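Local atomic coordinates of SusD superfamily protein (Bacteroides fragilis NCTC 9343, PDB entry 3NQP), a protein that probably binds glycans at the bacterial outer membrane, as a SusD-family lipoprotein taking part in nutrient uptake. Residues A[423-428]-A[432-437]; A[227-232]-A[390-395]; A[331-336]-A[442-447]. All blocks are in the same frame, centred on the assembly; numbering follows the deposited sequence.

Interaction 1 (A[423-428]-A[432-437]); sequences YAYPET and TTNELA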
loop_
_atom_site.group_PDB
_atom_site.type_symbol
_atom_site.label_atom_id
_atom_site.label_comp_id
_atom_site.label_asym_id
_atom_site.label_seq_id
_atom_site.Cartn_x
_atom_site.Cartn_y
_atom_site.Cartn_z
ATOM N N TYR A 423 3.658 24.639 -11.580
ATOM C CA TYR A 423 3.524 23.273 -11.016
ATOM C C TYR A 423 4.378 22.189 -11.650
ATOM O O TYR A 423 4.497 21.097 -11.089
ATOM C CB TYR A 423 2.031 22.867 -11.031
ATOM C CG TYR A 423 1.136 23.864 -10.306
ATOM C CD1 TYR A 423 1.482 24.345 -9.057
ATOM C CD2 TYR A 423 -0.035 24.315 -10.871
ATOM C CE1 TYR A 423 0.699 25.220 -8.397
ATOM C CE2 TYR A 423 -0.853 25.223 -10.204
ATOM C CZ TYR A 423 -0.484 25.687 -8.983
ATOM O OH TYR A 423 -1.257 26.636 -8.314
ATOM N N ALA A 424 5.015 22.457 -12.788
ATOM C CA ALA A 424 5.752 21.400 -13.496
ATOM C C ALA A 424 7.093 21.180 -12.806
ATOM O O ALA A 424 7.687 22.121 -12.324
ATOM C CB ALA A 424 5.975 21.767 -14.960
ATOM N N TYR A 425 7.551 19.936 -12.755
ATOM C CA TYR A 425 8.881 19.617 -12.233
ATOM C C TYR A 425 9.961 19.828 -13.307
ATOM O O TYR A 425 9.914 19.194 -14.366
ATOM C CB TYR A 425 8.893 18.161 -11.752
ATOM C CG TYR A 425 10.217 17.738 -11.123
ATOM C CD1 TYR A 425 10.595 18.189 -9.845
ATOM C CD2 TYR A 425 11.078 16.893 -11.807
ATOM C CE1 TYR A 425 11.822 17.805 -9.286
ATOM C CE2 TYR A 425 12.295 16.514 -11.268
ATOM C CZ TYR A 425 12.673 16.977 -10.021
ATOM O OH TYR A 425 13.888 16.573 -9.500
ATOM N N PRO A 426 10.948 20.702 -13.048
ATOM C CA PRO A 426 11.958 20.896 -14.091
ATOM C C PRO A 426 12.989 19.812 -13.939
ATOM O O PRO A 426 13.277 19.400 -12.808
ATOM C CB PRO A 426 12.554 22.282 -13.765
ATOM C CG PRO A 426 12.378 22.447 -12.249
ATOM C CD PRO A 426 11.201 21.550 -11.852
ATOM N N GLU A 427 13.536 19.336 -15.053
ATOM C CA GLU A 427 14.466 18.236 -14.982
ATOM C C GLU A 427 15.753 18.677 -14.295
ATOM O O GLU A 427 16.105 19.863 -14.314
ATOM C CB GLU A 427 14.712 17.638 -16.381
ATOM C CG GLU A 427 15.870 18.175 -17.202
ATOM C CD GLU A 427 16.118 17.299 -18.445
ATOM O OE1 GLU A 427 15.230 17.303 -19.290
ATOM O OE2 GLU A 427 17.168 16.605 -18.554
ATOM N N THR A 428 16.446 17.728 -13.672
ATOM C CA THR A 428 17.683 18.048 -12.971
ATOM C C THR A 428 18.560 16.838 -12.898
ATOM O O THR A 428 18.070 15.700 -12.852
ATOM C CB THR A 428 17.466 18.586 -11.550
ATOM O OG1 THR A 428 18.757 18.827 -10.957
ATOM C CG2 THR A 428 16.644 17.594 -10.673
ATOM N N THR A 432 19.391 13.611 -5.587
ATOM C CA THR A 432 18.634 13.815 -4.355
ATOM C C THR A 432 17.332 14.548 -4.668
ATOM O O THR A 432 16.257 14.222 -4.151
ATOM C CB THR A 432 19.438 14.616 -3.314
ATOM O OG1 THR A 432 20.644 13.899 -2.965
ATOM C CG2 THR A 432 18.617 14.815 -2.021
ATOM N N THR A 433 17.424 15.571 -5.502
ATOM C CA THR A 433 16.219 16.398 -5.774
ATOM C C THR A 433 15.180 15.497 -6.452
ATOM O O THR A 433 14.003 15.551 -6.125
ATOM C CB THR A 433 16.575 17.587 -6.648
ATOM O OG1 THR A 433 17.600 18.320 -5.998
ATOM C CG2 THR A 433 15.334 18.552 -6.925
ATOM N N ASN A 434 15.625 14.678 -7.411
ATOM C CA ASN A 434 14.778 13.734 -8.103
ATOM C C ASN A 434 14.162 12.700 -7.160
ATOM O O ASN A 434 12.957 12.459 -7.210
ATOM C CB ASN A 434 15.544 12.968 -9.176
ATOM C CG ASN A 434 15.833 13.797 -10.436
ATOM O OD1 ASN A 434 15.066 14.697 -10.830
ATOM N ND2 ASN A 434 16.951 13.486 -11.068
ATOM N N GLU A 435 14.978 12.037 -6.338
ATOM C CA GLU A 435 14.446 11.012 -5.399
ATOM C C GLU A 435 13.390 11.620 -4.479
ATOM O O GLU A 435 12.317 11.048 -4.273
ATOM C CB GLU A 435 15.578 10.400 -4.568
ATOM C CG GLU A 435 15.223 9.099 -3.947
ATOM C CD GLU A 435 15.483 7.906 -4.862
ATOM O OE1 GLU A 435 15.472 8.057 -6.107
ATOM O OE2 GLU A 435 15.706 6.804 -4.334
ATOM N N LEU A 436 13.668 12.799 -3.920
ATOM C CA LEU A 436 12.704 13.461 -3.039
ATOM C C LEU A 436 11.439 13.911 -3.761
ATOM O O LEU A 436 10.350 13.858 -3.194
ATOM C CB LEU A 436 13.344 14.598 -2.260
ATOM C CG LEU A 436 14.504 14.224 -1.312
ATOM C CD1 LEU A 436 15.224 15.471 -0.779
ATOM C CD2 LEU A 436 14.049 13.265 -0.125
ATOM N N ALA A 437 11.588 14.368 -4.989
ATOM C CA ALA A 437 10.451 14.739 -5.824
ATOM C C ALA A 437 9.534 13.524 -6.073
ATOM O O ALA A 437 8.305 13.671 -6.090
ATOM C CB ALA A 437 10.929 15.383 -7.158
HETATM O O HOH W 1 14.813 15.368 -13.463
#

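Interaction 2 (A[227-232]-A[390-395]); sequences ADLTIA and AEIANM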
loop_
_atom_site.group_PDB
_atom_site.type_symbol
_atom_site.label_atom_id
_atom_site.label_comp_id
_atom_site.label_asym_id
_atom_site.label_seq_id
_atom_site.Cartn_x
_atom_site.Cartn_y
_atom_site.Cartn_z
ATOM N N ALA A 227 21.644 -5.156 -11.126
ATOM C CA ALA A 227 21.266 -5.923 -12.330
ATOM C C ALA A 227 19.722 -6.182 -12.416
ATOM O O ALA A 227 19.175 -6.466 -13.493
ATOM C CB ALA A 227 22.089 -7.281 -12.444
ATOM N N ASP A 228 19.050 -6.076 -11.273
ATOM C CA ASP A 228 17.631 -6.349 -11.174
ATOM C C ASP A 228 16.818 -5.194 -11.747
ATOM O O ASP A 228 15.623 -5.375 -12.034
ATOM C CB ASP A 228 17.223 -6.601 -9.720
ATOM C CG ASP A 228 17.606 -8.018 -9.213
ATOM O OD1 ASP A 228 17.967 -8.911 -10.015
ATOM O OD2 ASP A 228 17.558 -8.215 -7.968
ATOM N N LEU A 229 17.413 -3.999 -11.848
ATOM C CA LEU A 229 16.654 -2.816 -12.389
ATOM C C LEU A 229 16.057 -3.066 -13.760
ATOM O O LEU A 229 14.935 -2.670 -14.030
ATOM C CB LEU A 229 17.533 -1.563 -12.488
ATOM C CG LEU A 229 17.892 -0.854 -11.196
ATOM C CD1 LEU A 229 19.017 0.123 -11.514
ATOM C CD2 LEU A 229 16.682 -0.148 -10.540
ATOM N N THR A 230 16.825 -3.720 -14.629
ATOM C CA THR A 230 16.382 -3.999 -16.006
ATOM C C THR A 230 15.138 -4.888 -16.034
ATOM O O THR A 230 14.227 -4.664 -16.827
ATOM C CB THR A 230 17.519 -4.613 -16.870
ATOM O OG1 THR A 230 18.104 -5.741 -16.208
ATOM C CG2 THR A 230 18.598 -3.585 -17.134
ATOM N N ILE A 231 15.096 -5.878 -15.150
ATOM C CA ILE A 231 13.961 -6.787 -15.044
ATOM C C ILE A 231 12.713 -6.032 -14.541
ATOM O O ILE A 231 11.625 -6.176 -15.083
ATOM C CB ILE A 231 14.284 -7.948 -14.105
ATOM C CG1 ILE A 231 15.389 -8.819 -14.747
ATOM C CG2 ILE A 231 13.007 -8.786 -13.764
ATOM C CD1 ILE A 231 16.021 -9.880 -13.821
ATOM N N ALA A 232 12.882 -5.239 -13.506
ATOM C CA ALA A 232 11.767 -4.402 -12.990
ATOM C C ALA A 232 11.223 -3.544 -14.106
ATOM O O ALA A 232 10.003 -3.434 -14.289
ATOM C CB ALA A 232 12.227 -3.550 -11.795
ATOM N N ALA A 390 9.757 6.137 -12.673
ATOM C CA ALA A 390 10.532 7.343 -12.367
ATOM C C ALA A 390 11.733 7.031 -11.441
ATOM O O ALA A 390 12.853 7.553 -11.630
ATOM C CB ALA A 390 9.648 8.425 -11.763
ATOM N N GLU A 391 11.484 6.217 -10.416
ATOM C CA GLU A 391 12.536 5.836 -9.491
ATOM C C GLU A 391 13.634 5.027 -10.207
ATOM O O GLU A 391 14.809 5.269 -9.984
ATOM C CB GLU A 391 11.961 5.059 -8.317
ATOM C CG GLU A 391 12.999 4.710 -7.260
ATOM C CD GLU A 391 12.375 4.131 -6.024
ATOM O OE1 GLU A 391 11.179 4.437 -5.802
ATOM O OE2 GLU A 391 13.082 3.382 -5.295
ATOM N N ILE A 392 13.245 4.117 -11.109
ATOM C CA ILE A 392 14.227 3.363 -11.914
ATOM C C ILE A 392 15.043 4.352 -12.772
ATOM O O ILE A 392 16.283 4.271 -12.818
ATOM C CB ILE A 392 13.545 2.284 -12.795
ATOM C CG1 ILE A 392 12.977 1.145 -11.919
ATOM C CG2 ILE A 392 14.539 1.739 -13.812
ATOM C CD1 ILE A 392 11.936 0.149 -12.647
ATOM N N ALA A 393 14.351 5.304 -13.410
ATOM C CA ALA A 393 14.990 6.349 -14.199
ATOM C C ALA A 393 16.052 7.101 -13.383
ATOM O O ALA A 393 17.195 7.317 -13.831
ATOM C CB ALA A 393 13.902 7.364 -14.772
ATOM N N ASN A 394 15.685 7.491 -12.177
ATOM C CA ASN A 394 16.633 8.177 -11.317
ATOM C C ASN A 394 17.885 7.298 -11.087
ATOM O O ASN A 394 18.994 7.824 -11.113
ATOM C CB ASN A 394 16.035 8.606 -9.963
ATOM C CG ASN A 394 16.848 9.696 -9.302
ATOM O OD1 ASN A 394 17.530 10.446 -9.997
ATOM N ND2 ASN A 394 16.768 9.811 -7.964
HETATM N N MSE A 395 17.710 5.984 -10.933
HETATM C CA MSE A 395 18.858 5.089 -10.737
HETATM C C MSE A 395 19.742 5.034 -11.986
HETATM O O MSE A 395 20.970 4.992 -11.881
HETATM C CB MSE A 395 18.440 3.657 -10.370
HETATM C CG MSE A 395 17.882 3.477 -8.981
HETATM SE SE MSE A 395 19.085 3.889 -7.582
HETATM C CE MSE A 395 20.320 2.387 -7.719
#

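Interaction 3 (A[331-336]-A[442-447]); sequences DTRKEA and KDKEFI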
loop_
_atom_site.group_PDB
_atom_site.type_symbol
_atom_site.label_atom_id
_atom_site.label_comp_id
_atom_site.label_asym_id
_atom_site.label_seq_id
_atom_site.Cartn_x
_atom_site.Cartn_y
_atom_site.Cartn_z
ATOM N N ASP A 331 -4.409 21.671 -6.486
ATOM C CA ASP A 331 -4.216 20.215 -6.615
ATOM C C ASP A 331 -5.543 19.563 -6.176
ATOM O O ASP A 331 -5.901 19.604 -5.005
ATOM C CB ASP A 331 -3.051 19.801 -5.716
ATOM C CG ASP A 331 -2.656 18.350 -5.814
ATOM O OD1 ASP A 331 -3.493 17.493 -6.169
ATOM O OD2 ASP A 331 -1.475 18.062 -5.489
ATOM N N THR A 332 -6.241 18.935 -7.123
ATOM C CA THR A 332 -7.549 18.297 -6.865
ATOM C C THR A 332 -7.430 17.146 -5.859
ATOM O O THR A 332 -8.408 16.796 -5.236
ATOM C CB THR A 332 -8.176 17.735 -8.155
ATOM O OG1 THR A 332 -7.328 16.704 -8.697
ATOM C CG2 THR A 332 -8.327 18.858 -9.221
ATOM N N ARG A 333 -6.239 16.583 -5.659
ATOM C CA ARG A 333 -6.086 15.503 -4.663
ATOM C C ARG A 333 -6.345 16.014 -3.245
ATOM O O ARG A 333 -6.670 15.228 -2.349
ATOM C CB ARG A 333 -4.703 14.878 -4.732
ATOM C CG ARG A 333 -4.378 14.239 -6.081
ATOM C CD ARG A 333 -2.969 13.732 -6.134
ATOM N NE ARG A 333 -2.021 14.832 -6.201
ATOM C CZ ARG A 333 -0.782 14.750 -6.663
ATOM N NH1 ARG A 333 -0.268 13.585 -7.066
ATOM N NH2 ARG A 333 -0.035 15.829 -6.697
ATOM N N LYS A 334 -6.159 17.309 -3.031
ATOM C CA LYS A 334 -6.272 17.887 -1.676
ATOM C C LYS A 334 -7.662 17.631 -1.082
ATOM O O LYS A 334 -7.814 16.943 -0.042
ATOM C CB LYS A 334 -5.901 19.376 -1.689
ATOM C CG LYS A 334 -5.835 20.024 -0.305
ATOM C CD LYS A 334 -5.304 21.480 -0.405
ATOM C CE LYS A 334 -5.073 22.130 0.949
ATOM N NZ LYS A 334 -4.094 23.253 0.861
ATOM N N GLU A 335 -8.680 18.170 -1.736
ATOM C CA GLU A 335 -10.061 18.029 -1.250
ATOM C C GLU A 335 -10.664 16.679 -1.635
ATOM O O GLU A 335 -11.583 16.221 -0.984
ATOM C CB GLU A 335 -10.938 19.218 -1.716
ATOM C CG GLU A 335 -10.429 20.495 -1.218
ATOM C CD GLU A 335 -10.440 20.570 0.307
ATOM O OE1 GLU A 335 -11.484 20.218 0.963
ATOM O OE2 GLU A 335 -9.389 21.019 0.824
ATOM N N ALA A 336 -10.112 15.983 -2.632
ATOM C CA ALA A 336 -10.556 14.603 -2.891
ATOM C C ALA A 336 -10.133 13.686 -1.728
ATOM O O ALA A 336 -10.844 12.745 -1.381
ATOM C CB ALA A 336 -9.990 14.091 -4.195
ATOM N N LYS A 442 4.608 10.526 -4.593
ATOM C CA LYS A 442 3.968 9.356 -3.968
ATOM C C LYS A 442 3.241 9.731 -2.668
ATOM O O LYS A 442 2.167 9.216 -2.405
ATOM C CB LYS A 442 4.996 8.254 -3.702
ATOM C CG LYS A 442 5.418 7.538 -4.977
ATOM C CD LYS A 442 6.156 6.188 -4.725
ATOM C CE LYS A 442 5.137 5.106 -4.317
ATOM N NZ LYS A 442 5.814 3.751 -4.156
ATOM N N ASP A 443 3.824 10.634 -1.884
ATOM C CA ASP A 443 3.230 11.064 -0.619
ATOM C C ASP A 443 1.873 11.709 -0.836
ATOM O O ASP A 443 0.983 11.567 -0.018
ATOM C CB ASP A 443 4.130 12.109 0.086
ATOM C CG ASP A 443 5.326 11.495 0.783
ATOM O OD1 ASP A 443 5.384 10.237 0.907
ATOM O OD2 ASP A 443 6.231 12.293 1.156
ATOM N N LYS A 444 1.757 12.480 -1.907
ATOM C CA LYS A 444 0.501 13.102 -2.290
ATOM C C LYS A 444 -0.481 12.176 -3.006
ATOM O O LYS A 444 -1.711 12.271 -2.784
ATOM C CB LYS A 444 0.758 14.291 -3.171
ATOM C CG LYS A 444 1.354 15.476 -2.476
ATOM C CD LYS A 444 1.686 16.530 -3.538
ATOM C CE LYS A 444 2.515 17.617 -2.931
ATOM N NZ LYS A 444 2.697 18.731 -3.871
ATOM N N GLU A 445 0.052 11.315 -3.885
ATOM C CA GLU A 445 -0.775 10.495 -4.779
ATOM C C GLU A 445 -1.422 9.322 -4.021
ATOM O O GLU A 445 -2.560 8.924 -4.316
ATOM C CB GLU A 445 0.065 9.973 -5.951
ATOM C CG GLU A 445 -0.643 9.201 -7.052
ATOM C CD GLU A 445 -1.667 10.048 -7.823
ATOM O OE1 GLU A 445 -1.575 11.283 -7.808
ATOM O OE2 GLU A 445 -2.553 9.462 -8.435
ATOM N N PHE A 446 -0.688 8.780 -3.060
ATOM C CA PHE A 446 -1.012 7.490 -2.452
ATOM C C PHE A 446 -1.325 7.510 -0.935
ATOM O O PHE A 446 -1.090 6.548 -0.210
ATOM C CB PHE A 446 0.126 6.533 -2.716
ATOM C CG PHE A 446 0.346 6.249 -4.131
ATOM C CD1 PHE A 446 -0.629 5.599 -4.884
ATOM C CD2 PHE A 446 1.533 6.623 -4.763
ATOM C CE1 PHE A 446 -0.426 5.358 -6.224
ATOM C CE2 PHE A 446 1.727 6.356 -6.101
ATOM C CZ PHE A 446 0.738 5.729 -6.828
ATOM N N ILE A 447 -1.891 8.603 -0.480
ATOM C CA ILE A 447 -2.456 8.673 0.870
ATOM C C ILE A 447 -3.453 7.529 1.049
ATOM O O ILE A 447 -4.375 7.362 0.256
ATOM C CB ILE A 447 -3.100 10.056 1.142
ATOM C CG1 ILE A 447 -1.986 11.120 1.283
ATOM C CG2 ILE A 447 -3.948 10.023 2.450
ATOM C CD1 ILE A 447 -2.457 12.530 1.442
HETATM O O HOH W 2 0.023 19.957 -4.656
#

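Interaction 1 (A[423-428]-A[432-437])
The Y425 side chain runs roughly perpendicular to that of N434, ring and amide planes 59° apart, with the phenol oxygen directed at the amide oxygen. Y425 OH donates to N434 OD1 at 2.6 Å; the acceptor lies in the plane of the ring at its edge, while the donor is tilted 33° from the carbonyl plane. The tyrosine reaches that far because its CG stands opposite the backbone N (chi1 -177°), sending the ring from the loop toward helix 431-445 of the helical SusD-family region. There Y425 CE1 comes obliquely to A437 CB, 3.3 Å away.

T428 and N434 lie alongside, pointing opposite ways. N434 ND2 donates to T428 O at 3.1 Å, and T428 CG2 lies beside N434 OD1. Water 1 accepts from T428 N and lies 2.7 Å from N434 OD1, adding a water-mediated link to the two direct bonds. The T428 hydroxyl is engaged with the backbone of D430, while N434 ND2 is also bonded to N394 OD1 of helix 382-396.

With the phenol donating to OD1 and ND2 donating to T428 O, the amide's orientation is well defined: a buried asparagine uses both ends to fasten the loop entering helix 431-445 to that helix's own first turns.

Interaction 2 (A[227-232]-A[390-395])
L229 packs against I392 and M395 where two helices of the mainly helical SusD fold, 228-241 and 382-396, run roughly antiparallel. The local axes make an angle of 149° between their N-to-C directions and approach to 10.6 Å, a wide spacing bridged by branched side chains. No hydrogen bond crosses between the segments; the contact is apolar, burying 208 Å² of surface, both sides summed.

L229 carries the largest share, and the two methyls at its fork divide the work. CD1 touches M395 CB at 3.8 Å; CD2 lies near M395 CG at 4.1 Å and near I392 CG1 at 4.2 Å. The leucine and I392 lie alongside with their chains pointing opposite ways, whereas M395 stands perpendicular to the leucine.

M395, a selenomethionine in this crystal, bends at both chi2 (-62°) and chi3 (-71°). The contact is therefore made by the root of its chain, CB and CG, rather than by the selenium or the terminal methyl.

Around this apolar patch the helices have other partners. L229 also touches L212 and S215 of helix 200-216, so that helix joins the packing, and M395 touches F431 of helix 431-445. E391 directs its carboxylate to R458 and K216 in salt bridges.

I392 extends beyond its CG1 to reach the next turn of the first helix, where its terminal CD1 rests 3.8 Å from A232 CB and 4.0 Å from A232 C.

Interaction 3 (A[331-336]-A[442-447])
R333 reaches across to E445 and K444 with its guanidinium set between carboxylates and an aliphatic chain, within the helical SusD-family region. In the tightly held part, where D331, R333 and E445 are all buried, R333 NH1 donates to E445 OE1 at 2.7 Å, with an N-H...O angle of 151°; the oxygen lies in the guanidinium plane, although the two planar groups are turned 56° apart. The bend of R333 at chi3 (-72°) lets the group present its other nitrogens to D331. They grip that carboxylate side-on: NE donates to D331 OD1 at 3.0 Å and NH2 to D331 OD2 at 2.9 Å. D331 OD1 also accepts from R333 N at 2.9 Å, a capping bond at the turn that leads into helix 333-337. One guanidinium face is covered by K444 CB, 3.8 Å above its centre.

The looser side lies along the rest of K444, which is partly exposed. Its extended chain runs transverse to R333, yet K444 NZ stays 4.5 Å from D331 OD2, too far for a salt bridge. Water 2 fills the step, donating to D331 OD2 and accepting from K444 NZ.

E441 forms a further salt bridge with R333 NH2, and E445 OE2 is paired with R381 and R412. Buried charge is thus met by opposite charge in a network through D331, R333 and E445, which would be expected to stabilise the ionised forms of all three and ties helix 333-337 to the C-terminal end of helix 431-445.

Helix 431-445 serves interactions 1 and 3, near its beginning and at its end; their centres are 17 Å apart, and the segments do not touch. Interaction 2 instead pairs helices 228-241 and 382-396, yet it meets interaction 1 directly: probable hydrogen bonds join N434 ND2 to N394 OD1 (3.3 Å) and N394 ND2 to E435 OE1 (2.9 Å). Interactions 1 and 3 are largely buried and held mainly by polar bonds, the former using neutral amide and phenol groups, the latter full charges nearer the chain's centre. Interaction 2 is partly buried and wholly apolar.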